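Local coordinates for protein 2-oxoglutarate-dependent dioxygenase DAO (Oryza sativa subsp. indica, PDB 6KUN) that probably catalyses the iron- and 2-oxoglutarate-dependent oxidation of the auxin indole-3-acetic acid to inactive 2-oxoindole-3-acetic acid, at residues I7-A12 against F34-H39; Y86-L91 against R154-N159. One frame throughout, in Å; residues are numbered along the deposited sequence.

Contact 1. Residues I7-A12 against F34-H39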
ATOM      1  N   ILE B   7       8.778  15.109  -9.611  1.00 22.46           N
ATOM      2  CA  ILE B   7       9.110  16.435  -9.111  1.00 24.29           C
ATOM      3  C   ILE B   7       9.001  16.417  -7.599  1.00 33.54           C
ATOM      4  O   ILE B   7       7.965  16.019  -7.055  1.00 27.20           O
ATOM      5  CB  ILE B   7       8.166  17.516  -9.701  1.00 21.37           C
ATOM      6  CG1 ILE B   7       8.265  17.556 -11.231  1.00 30.53           C
ATOM      7  CG2 ILE B   7       8.468  18.902  -9.102  1.00 26.41           C
ATOM      8  CD1 ILE B   7       9.661  17.868 -11.749  1.00 33.66           C
ATOM      9  N   ASP B   8      10.039  16.872  -6.925  1.00 23.94           N
ATOM     10  CA  ASP B   8       9.999  16.975  -5.465  1.00 30.86           C
ATOM     11  C   ASP B   8       9.594  18.395  -5.079  1.00 29.99           C
ATOM     12  O   ASP B   8      10.328  19.355  -5.351  1.00 29.82           O
ATOM     13  CB  ASP B   8      11.346  16.598  -4.840  1.00 40.99           C
ATOM     14  CG  ASP B   8      11.311  16.642  -3.328  1.00 44.40           C
ATOM     15  OD1 ASP B   8      10.933  17.684  -2.768  1.00 37.73           O
ATOM     16  OD2 ASP B   8      11.644  15.624  -2.694  1.00 58.35           O
ATOM     17  N   LEU B   9       8.424  18.521  -4.448  1.00 21.78           N
ATOM     18  CA  LEU B   9       7.804  19.817  -4.233  1.00 31.24           C
ATOM     19  C   LEU B   9       8.512  20.596  -3.141  1.00 33.13           C
ATOM     20  O   LEU B   9       8.497  21.833  -3.154  1.00 33.89           O
ATOM     21  CB  LEU B   9       6.339  19.661  -3.818  1.00 32.55           C
ATOM     22  CG  LEU B   9       5.321  19.214  -4.854  1.00 38.29           C
ATOM     23  CD1 LEU B   9       3.900  19.131  -4.246  1.00 37.50           C
ATOM     24  CD2 LEU B   9       5.347  20.183  -5.990  1.00 27.99           C
ATOM     25  N   ARG B  10       9.093  19.902  -2.149  1.00 36.08           N
ATOM     26  CA  ARG B  10       9.874  20.614  -1.141  1.00 33.72           C
ATOM     27  C   ARG B  10      11.107  21.230  -1.800  1.00 36.31           C
ATOM     28  O   ARG B  10      11.503  22.356  -1.492  1.00 33.21           O
ATOM     29  CB  ARG B  10      10.249  19.671  -0.000  1.00 40.09           C
ATOM     30  CG  ARG B  10       9.156  18.657   0.355  1.00 66.86           C
ATOM     31  CD  ARG B  10       9.524  17.669   1.486  1.00 80.03           C
ATOM     32  NE  ARG B  10      10.168  16.447   0.990  1.00 73.33           N
ATOM     33  CZ  ARG B  10       9.889  15.207   1.407  1.00 74.18           C
ATOM     34  NH1 ARG B  10       8.941  14.987   2.325  1.00 75.06           N
ATOM     35  NH2 ARG B  10      10.533  14.180   0.874  1.00 57.27           N
ATOM     36  N   LEU B  11      11.714  20.503  -2.737  1.00 37.07           N
ATOM     37  CA  LEU B  11      12.911  20.992  -3.423  1.00 39.61           C
ATOM     38  C   LEU B  11      12.585  22.195  -4.316  1.00 37.78           C
ATOM     39  O   LEU B  11      13.149  23.288  -4.127  1.00 45.82           O
ATOM     40  CB  LEU B  11      13.521  19.823  -4.209  1.00 37.37           C
ATOM     41  CG  LEU B  11      14.709  20.109  -5.130  1.00 44.48           C
ATOM     42  CD1 LEU B  11      15.867  20.613  -4.293  1.00 46.18           C
ATOM     43  CD2 LEU B  11      15.108  18.885  -5.933  1.00 35.25           C
ATOM     44  N   ALA B  12      11.601  22.042  -5.224  1.00 32.77           N
ATOM     45  CA  ALA B  12      11.228  23.115  -6.147  1.00 40.13           C
ATOM     46  C   ALA B  12      10.973  24.436  -5.431  1.00 39.00           C
ATOM     47  O   ALA B  12      10.393  24.484  -4.351  1.00 47.12           O
ATOM     48  CB  ALA B  12       9.948  22.715  -6.906  1.00 48.93           C
ATOM     49  N   PHE B  34       3.058  14.698 -14.567  1.00 19.84           N
ATOM     50  CA  PHE B  34       4.230  14.464 -13.744  1.00 19.29           C
ATOM     51  C   PHE B  34       3.804  13.866 -12.414  1.00 26.34           C
ATOM     52  O   PHE B  34       2.642  13.980 -12.001  1.00 20.56           O
ATOM     53  CB  PHE B  34       5.049  15.746 -13.539  1.00 20.93           C
ATOM     54  CG  PHE B  34       4.311  16.890 -12.874  1.00 19.91           C
ATOM     55  CD1 PHE B  34       3.504  17.742 -13.608  1.00 23.23           C
ATOM     56  CD2 PHE B  34       4.490  17.167 -11.521  1.00 23.08           C
ATOM     57  CE1 PHE B  34       2.853  18.810 -13.028  1.00 25.43           C
ATOM     58  CE2 PHE B  34       3.807  18.272 -10.926  1.00 16.97           C
ATOM     59  CZ  PHE B  34       3.005  19.072 -11.687  1.00 26.47           C
ATOM     60  N   ARG B  35       4.764  13.223 -11.753  1.00 21.14           N
ATOM     61  CA  ARG B  35       4.570  12.721 -10.389  1.00 20.52           C
ATOM     62  C   ARG B  35       5.057  13.756  -9.379  1.00 24.27           C
ATOM     63  O   ARG B  35       5.997  14.499  -9.651  1.00 26.98           O
ATOM     64  CB  ARG B  35       5.321  11.415 -10.167  1.00 30.59           C
ATOM     65  CG  ARG B  35       5.041  10.323 -11.162  1.00 37.54           C
ATOM     66  CD  ARG B  35       5.453   8.949 -10.609  1.00 45.25           C
ATOM     67  NE  ARG B  35       4.281   8.119 -10.299  1.00 65.07           N
ATOM     68  CZ  ARG B  35       3.855   7.097 -11.042  1.00 58.14           C
ATOM     69  NH1 ARG B  35       4.501   6.732 -12.149  1.00 44.58           N
ATOM     70  NH2 ARG B  35       2.777   6.419 -10.669  1.00 51.82           N
ATOM     71  N   VAL B  36       4.412  13.804  -8.195  1.00 21.23           N
ATOM     72  CA  VAL B  36       4.900  14.663  -7.108  1.00 23.84           C
ATOM     73  C   VAL B  36       5.247  13.822  -5.893  1.00 32.78           C
ATOM     74  O   VAL B  36       4.421  13.022  -5.419  1.00 22.90           O
ATOM     75  CB  VAL B  36       3.927  15.780  -6.685  1.00 23.22           C
ATOM     76  CG1 VAL B  36       3.872  16.867  -7.730  1.00 32.38           C
ATOM     77  CG2 VAL B  36       2.561  15.247  -6.381  1.00 30.76           C
ATOM     78  N   SER B  37       6.472  14.011  -5.396  1.00 25.45           N
ATOM     79  CA  SER B  37       6.874  13.585  -4.062  1.00 21.46           C
ATOM     80  C   SER B  37       7.044  14.839  -3.226  1.00 24.06           C
ATOM     81  O   SER B  37       6.881  15.971  -3.709  1.00 31.02           O
ATOM     82  CB  SER B  37       8.187  12.822  -4.121  1.00 25.07           C
ATOM     83  OG  SER B  37       9.185  13.713  -4.629  1.00 42.19           O
ATOM     84  N   GLY B  38       7.429  14.634  -1.963  1.00 31.64           N
ATOM     85  CA  GLY B  38       7.679  15.757  -1.075  1.00 26.20           C
ATOM     86  C   GLY B  38       6.457  16.590  -0.821  1.00 35.17           C
ATOM     87  O   GLY B  38       6.571  17.791  -0.541  1.00 30.97           O
ATOM     88  N   HIS B  39       5.280  15.976  -0.911  1.00 29.68           N
ATOM     89  CA  HIS B  39       4.007  16.669  -0.854  1.00 24.75           C
ATOM     90  C   HIS B  39       3.479  16.829   0.563  1.00 35.85           C
ATOM     91  O   HIS B  39       2.489  17.550   0.767  1.00 34.77           O
ATOM     92  CB  HIS B  39       3.003  15.874  -1.694  1.00 30.75           C
ATOM     93  CG  HIS B  39       3.028  14.415  -1.393  1.00 29.56           C
ATOM     94  ND1 HIS B  39       2.672  13.913  -0.157  1.00 25.32           N
ATOM     95  CD2 HIS B  39       3.467  13.360  -2.120  1.00 24.53           C
ATOM     96  CE1 HIS B  39       2.829  12.599  -0.162  1.00 24.68           C
ATOM     97  NE2 HIS B  39       3.313  12.241  -1.339  1.00 25.02           N
TER
HETATM   98  O   HOH W   1      11.887  13.041  -3.271  1.00 51.36           O

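Contact 2. Residues Y86-L91 against R154-N159. With AKG (2-oxoglutaric acid), chain G; IAC (1H-indol-3-ylacetic acid), chain H.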
ATOM      1  N   TYR B  86     -18.360   1.685 -13.388  1.00 44.71           N
ATOM      2  CA  TYR B  86     -17.853   2.847 -12.672  1.00 37.00           C
ATOM      3  C   TYR B  86     -18.870   3.338 -11.656  1.00 37.40           C
ATOM      4  O   TYR B  86     -20.058   3.440 -11.965  1.00 35.51           O
ATOM      5  CB  TYR B  86     -17.510   3.959 -13.663  1.00 30.94           C
ATOM      6  CG  TYR B  86     -17.102   5.277 -13.040  1.00 36.52           C
ATOM      7  CD1 TYR B  86     -15.907   5.397 -12.337  1.00 34.68           C
ATOM      8  CD2 TYR B  86     -17.895   6.402 -13.164  1.00 37.13           C
ATOM      9  CE1 TYR B  86     -15.526   6.590 -11.774  1.00 34.88           C
ATOM     10  CE2 TYR B  86     -17.512   7.617 -12.600  1.00 45.08           C
ATOM     11  CZ  TYR B  86     -16.322   7.695 -11.905  1.00 43.28           C
ATOM     12  OH  TYR B  86     -15.904   8.870 -11.335  1.00 46.69           O
ATOM     13  N   GLU B  87     -18.404   3.595 -10.435  1.00 29.83           N
ATOM     14  CA  GLU B  87     -19.197   4.257  -9.406  1.00 25.92           C
ATOM     15  C   GLU B  87     -18.276   5.215  -8.664  1.00 25.20           C
ATOM     16  O   GLU B  87     -17.051   5.086  -8.707  1.00 22.22           O
ATOM     17  CB  GLU B  87     -19.874   3.258  -8.461  1.00 32.14           C
ATOM     18  CG  GLU B  87     -18.960   2.560  -7.480  1.00 37.55           C
ATOM     19  CD  GLU B  87     -19.658   1.400  -6.765  1.00 40.27           C
ATOM     20  OE1 GLU B  87     -19.248   0.238  -6.995  1.00 30.95           O
ATOM     21  OE2 GLU B  87     -20.619   1.636  -5.976  1.00 36.46           O
ATOM     22  N   ALA B  88     -18.871   6.191  -7.999  1.00 22.65           N
ATOM     23  CA  ALA B  88     -18.041   7.233  -7.435  1.00 29.06           C
ATOM     24  C   ALA B  88     -18.803   8.036  -6.401  1.00 26.84           C
ATOM     25  O   ALA B  88     -20.031   7.968  -6.302  1.00 22.83           O
ATOM     26  CB  ALA B  88     -17.519   8.171  -8.531  1.00 26.17           C
ATOM     27  N   PHE B  89     -18.023   8.784  -5.614  1.00 20.22           N
ATOM     28  CA  PHE B  89     -18.500   9.818  -4.706  1.00 13.07           C
ATOM     29  C   PHE B  89     -17.808  11.096  -5.122  1.00 21.36           C
ATOM     30  O   PHE B  89     -16.567  11.118  -5.209  1.00 25.60           O
ATOM     31  CB  PHE B  89     -18.136   9.525  -3.234  1.00 19.91           C
ATOM     32  CG  PHE B  89     -18.824   8.336  -2.643  1.00 27.29           C
ATOM     33  CD1 PHE B  89     -18.346   7.052  -2.858  1.00 23.44           C
ATOM     34  CD2 PHE B  89     -19.904   8.515  -1.779  1.00 27.15           C
ATOM     35  CE1 PHE B  89     -18.955   5.949  -2.259  1.00 23.32           C
ATOM     36  CE2 PHE B  89     -20.526   7.429  -1.178  1.00 20.87           C
ATOM     37  CZ  PHE B  89     -20.060   6.151  -1.407  1.00 20.59           C
ATOM     38  N   GLY B  90     -18.579  12.136  -5.398  1.00 21.23           N
ATOM     39  CA  GLY B  90     -18.040  13.422  -5.792  1.00 18.94           C
ATOM     40  C   GLY B  90     -18.496  14.537  -4.878  1.00 19.70           C
ATOM     41  O   GLY B  90     -19.627  14.519  -4.368  1.00 20.97           O
ATOM     42  N   LEU B  91     -17.630  15.525  -4.721  1.00 16.45           N
ATOM     43  CA  LEU B  91     -17.827  16.658  -3.828  1.00 18.67           C
ATOM     44  C   LEU B  91     -17.412  17.921  -4.557  1.00 23.14           C
ATOM     45  O   LEU B  91     -16.242  18.100  -4.879  1.00 23.97           O
ATOM     46  CB  LEU B  91     -17.020  16.491  -2.556  1.00 19.29           C
ATOM     47  CG  LEU B  91     -17.204  17.505  -1.428  1.00 29.28           C
ATOM     48  CD1 LEU B  91     -16.073  17.214  -0.402  1.00 29.09           C
ATOM     49  CD2 LEU B  91     -17.204  18.941  -1.785  1.00 35.92           C
ATOM     50  N   ARG B 154     -13.097  13.740  -6.049  1.00 14.82           N
ATOM     51  CA  ARG B 154     -13.786  12.518  -6.476  1.00 16.30           C
ATOM     52  C   ARG B 154     -13.097  11.276  -5.912  1.00 16.14           C
ATOM     53  O   ARG B 154     -11.864  11.180  -5.868  1.00 18.63           O
ATOM     54  CB  ARG B 154     -13.837  12.428  -7.980  1.00 18.29           C
ATOM     55  CG  ARG B 154     -15.085  11.886  -8.577  1.00 35.36           C
ATOM     56  CD  ARG B 154     -14.914  11.753 -10.102  1.00 57.65           C
ATOM     57  NE  ARG B 154     -15.320  12.942 -10.855  1.00 71.33           N
ATOM     58  CZ  ARG B 154     -15.025  13.151 -12.138  1.00 71.61           C
ATOM     59  NH1 ARG B 154     -14.303  12.261 -12.809  1.00 66.31           N
ATOM     60  NH2 ARG B 154     -15.436  14.254 -12.747  1.00 73.58           N
ATOM     61  N   MET B 155     -13.909  10.349  -5.439  1.00 14.76           N
ATOM     62  CA  MET B 155     -13.486   9.009  -5.044  1.00 12.28           C
ATOM     63  C   MET B 155     -14.124   8.068  -6.044  1.00 21.32           C
ATOM     64  O   MET B 155     -15.341   8.166  -6.289  1.00 20.05           O
ATOM     65  CB  MET B 155     -13.899   8.696  -3.606  1.00 18.10           C
ATOM     66  CG  MET B 155     -13.175   9.556  -2.575  1.00 23.66           C
ATOM     67  SD  MET B 155     -13.864   9.437  -0.884  1.00 20.73           S
ATOM     68  CE  MET B 155     -15.535  10.112  -1.082  1.00 25.91           C
ATOM     69  N   ASN B 156     -13.305   7.216  -6.662  1.00 15.28           N
ATOM     70  CA  ASN B 156     -13.771   6.414  -7.789  1.00 17.02           C
ATOM     71  C   ASN B 156     -13.548   4.919  -7.524  1.00 21.94           C
ATOM     72  O   ASN B 156     -12.545   4.517  -6.927  1.00 20.10           O
ATOM     73  CB  ASN B 156     -13.043   6.743  -9.121  1.00 28.25           C
ATOM     74  CG  ASN B 156     -12.914   8.243  -9.396  1.00 37.49           C
ATOM     75  OD1 ASN B 156     -13.897   8.939  -9.604  1.00 31.04           O
ATOM     76  ND2 ASN B 156     -11.674   8.730  -9.428  1.00 32.10           N
ATOM     77  N   ARG B 157     -14.439   4.095  -8.066  1.00 22.46           N
ATOM     78  CA  ARG B 157     -14.222   2.654  -8.113  1.00 21.83           C
ATOM     79  C   ARG B 157     -14.651   2.118  -9.467  1.00 26.22           C
ATOM     80  O   ARG B 157     -15.769   2.376  -9.921  1.00 26.20           O
ATOM     81  CB  ARG B 157     -14.991   1.939  -7.008  1.00 26.10           C
ATOM     82  CG  ARG B 157     -14.667   0.491  -6.885  1.00 29.67           C
ATOM     83  CD  ARG B 157     -15.238  -0.089  -5.615  1.00 32.22           C
ATOM     84  NE  ARG B 157     -16.610  -0.537  -5.763  1.00 33.86           N
ATOM     85  CZ  ARG B 157     -17.154  -1.522  -5.040  1.00 39.80           C
ATOM     86  NH1 ARG B 157     -16.426  -2.149  -4.135  1.00 32.95           N
ATOM     87  NH2 ARG B 157     -18.412  -1.872  -5.231  1.00 40.68           N
ATOM     88  N   TYR B 158     -13.751   1.385 -10.114  1.00 21.60           N
ATOM     89  CA  TYR B 158     -14.042   0.682 -11.372  1.00 28.63           C
ATOM     90  C   TYR B 158     -14.133  -0.801 -11.036  1.00 27.30           C
ATOM     91  O   TYR B 158     -13.167  -1.399 -10.555  1.00 29.30           O
ATOM     92  CB  TYR B 158     -12.981   0.975 -12.447  1.00 29.92           C
ATOM     93  CG  TYR B 158     -12.767   2.468 -12.691  1.00 28.03           C
ATOM     94  CD1 TYR B 158     -12.045   3.237 -11.785  1.00 36.98           C
ATOM     95  CD2 TYR B 158     -13.298   3.106 -13.804  1.00 40.71           C
ATOM     96  CE1 TYR B 158     -11.858   4.589 -11.977  1.00 48.23           C
ATOM     97  CE2 TYR B 158     -13.122   4.461 -14.005  1.00 42.15           C
ATOM     98  CZ  TYR B 158     -12.393   5.196 -13.088  1.00 53.10           C
ATOM     99  OH  TYR B 158     -12.198   6.548 -13.276  1.00 60.37           O
ATOM    100  N   ASN B 159     -15.306  -1.380 -11.235  1.00 26.93           N
ATOM    101  CA  ASN B 159     -15.572  -2.750 -10.801  1.00 30.71           C
ATOM    102  C   ASN B 159     -15.195  -3.734 -11.899  1.00 36.10           C
ATOM    103  O   ASN B 159     -16.027  -4.293 -12.610  1.00 34.13           O
ATOM    104  CB  ASN B 159     -17.029  -2.884 -10.392  1.00 36.09           C
ATOM    105  CG  ASN B 159     -17.321  -2.111  -9.142  1.00 40.36           C
ATOM    106  OD1 ASN B 159     -16.687  -2.346  -8.114  1.00 45.12           O
ATOM    107  ND2 ASN B 159     -18.238  -1.155  -9.230  1.00 35.75           N
TER
HETATM  108  C1  AKG G 401      -9.197  11.214 -14.691  1.00 73.33           C
HETATM  109  O1  AKG G 401      -8.352  11.371 -13.784  1.00 65.02           O
HETATM  110  O2  AKG G 401      -9.896  12.160 -15.115  1.00 54.16           O
HETATM  111  C2  AKG G 401      -9.373   9.887 -15.275  1.00 76.35           C
HETATM  112  O5  AKG G 401      -9.193   9.713 -16.468  1.00 72.04           O
HETATM  113  C3  AKG G 401      -9.779   8.732 -14.391  1.00 69.22           C
HETATM  114  C4  AKG G 401      -9.014   8.806 -13.075  1.00 74.03           C
HETATM  115  C5  AKG G 401      -9.401   7.636 -12.202  1.00 73.56           C
HETATM  116  O3  AKG G 401      -8.536   6.767 -11.952  1.00 74.56           O
HETATM  117  O4  AKG G 401     -10.569   7.580 -11.762  1.00 81.29           O
HETATM  118  C   IAC H 402     -16.424  17.487 -19.199  1.00 83.88           C
HETATM  119  C1  IAC H 402     -17.297  16.979 -18.297  1.00101.60           C
HETATM  120  C2  IAC H 402     -18.073  15.834 -18.607  1.00100.98           C
HETATM  121  C3  IAC H 402     -17.933  15.229 -19.833  1.00 99.83           C
HETATM  122  C4  IAC H 402     -17.032  15.742 -20.748  1.00 88.39           C
HETATM  123  C5  IAC H 402     -16.311  16.867 -20.432  1.00 65.76           C
HETATM  124  C7  IAC H 402     -17.237  17.748 -17.197  1.00 96.49           C
HETATM  125  C8  IAC H 402     -16.316  18.759 -17.403  1.00 90.91           C
HETATM  126  C17 IAC H 402     -17.968  17.713 -15.858  1.00 91.02           C
HETATM  127  C18 IAC H 402     -17.363  16.721 -14.880  1.00 90.29           C
HETATM  128  N   IAC H 402     -15.813  18.592 -18.654  1.00 80.25           N
HETATM  129  O2  IAC H 402     -18.142  16.093 -14.111  1.00 77.94           O
HETATM  130  O3  IAC H 402     -16.115  16.552 -14.823  1.00 98.87           O

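Contact 1. Residues I7-A12 against F34-H39
Phe34 meets Ile7 where the pairing starts: the Phe34 ring atom CD2 lies 3.8 Å from Ile7 CG1. One residue on, the carbonyl O of Arg35 takes the N-H of Ile7, while the guanidinium turns to the carbonyl of Asp205. Val36 lies beside Ile7 in parallel register and sends CG1 against the branch of Leu9, 4.0 Å from Leu9 CG; helix 111-138 also packs on Leu9. Ser37 closes the pairing with its N on Ile7 O and its O on Leu9 N. Its hydroxyl OG shares a water with Asp8 OD2, which accepts from that water at 2.7 Å; Asp8 CG lies opposite the backbone N (chi1 -178°), turning the carboxylate toward this water. The other oxygen, Asp8 OD1, takes Leu11 N in an Asx motif where the chain turns out of the strand; an alanine here would probably leave that N-H and the water without their acceptor and the turn looser. Gly38, whose positive phi favours glycine, slides its CA under the Arg10 guanidinium, 3.3 Å from the plane and over its centre; a CB there would run into Asp8 OD1. Joined by helix 18-30, the two parallel strands form a beta-alpha-beta unit at one edge of the main sheet.

Contact 2. Residues Y86-L91 against R154-N159
Glu87 and Arg157 run side by side on one face of an antiparallel strand pair, and OE1 of Glu87 takes three N-H groups. NE and NH2 of Arg157 reach it side-on in a salt bridge, Glu87 OE1 lying in the guanidinium plane 2.9 Å from NH2, and Asn159 ND2 adds a straight bond (165°) from the anti side. OE2 turns to Tyr76 and Lys64. Further along, Met155 bends at chi3 (-64°) and lays CE 3.4 Å from Phe89 CB, a tight patch beside helix 43-57. On the other face, Tyr86 sets CD1 over the rim of the Tyr158 ring face, and Tyr86 OH donates to Asn156 OD1 (2.7 Å) from above the carbonyl plane. With OD1 held there and ND2 bonded to Ser244, Asn156 ND2 sits 2.8 Å from O4 of 2-oxoglutarate, which takes a very short bond from Tyr158 OH (2.5 Å). Packing is looser toward Gly90, which brings no side chain against Arg154; the arginine chain passes the Tyr86 hydroxyl and bends at chi3 (-90°), placing Arg154 NH2 3.2 Å from O3 of indole-3-acetic acid. Strand 154-158 lines the cosubstrate and auxin pockets of a jelly-roll 2-oxoglutarate dioxygenase, strand 86-91 paired along its edge.

In the fold
From the N terminus, contact 1 closes first, the chain passing through helix 18-30 and returning as strand 33-37 beside strand 6-8. Contact 2 opens only afterwards and spans a much longer excursion, dominated by helices 97-106 and 111-138, before strand 151-158 pairs with strand 86-92. The two closures therefore follow in series, neither nested nor crossed. Both belong to the same mixed sheet, on opposite sides of the chain's centre, with centres about 26 Å apart. Strands 211-215, 179-183 and 242-249 lie between them. Helix 111-138 packs against contact 1, so an element within the loop of contact 2 reaches back to the N-terminal strands.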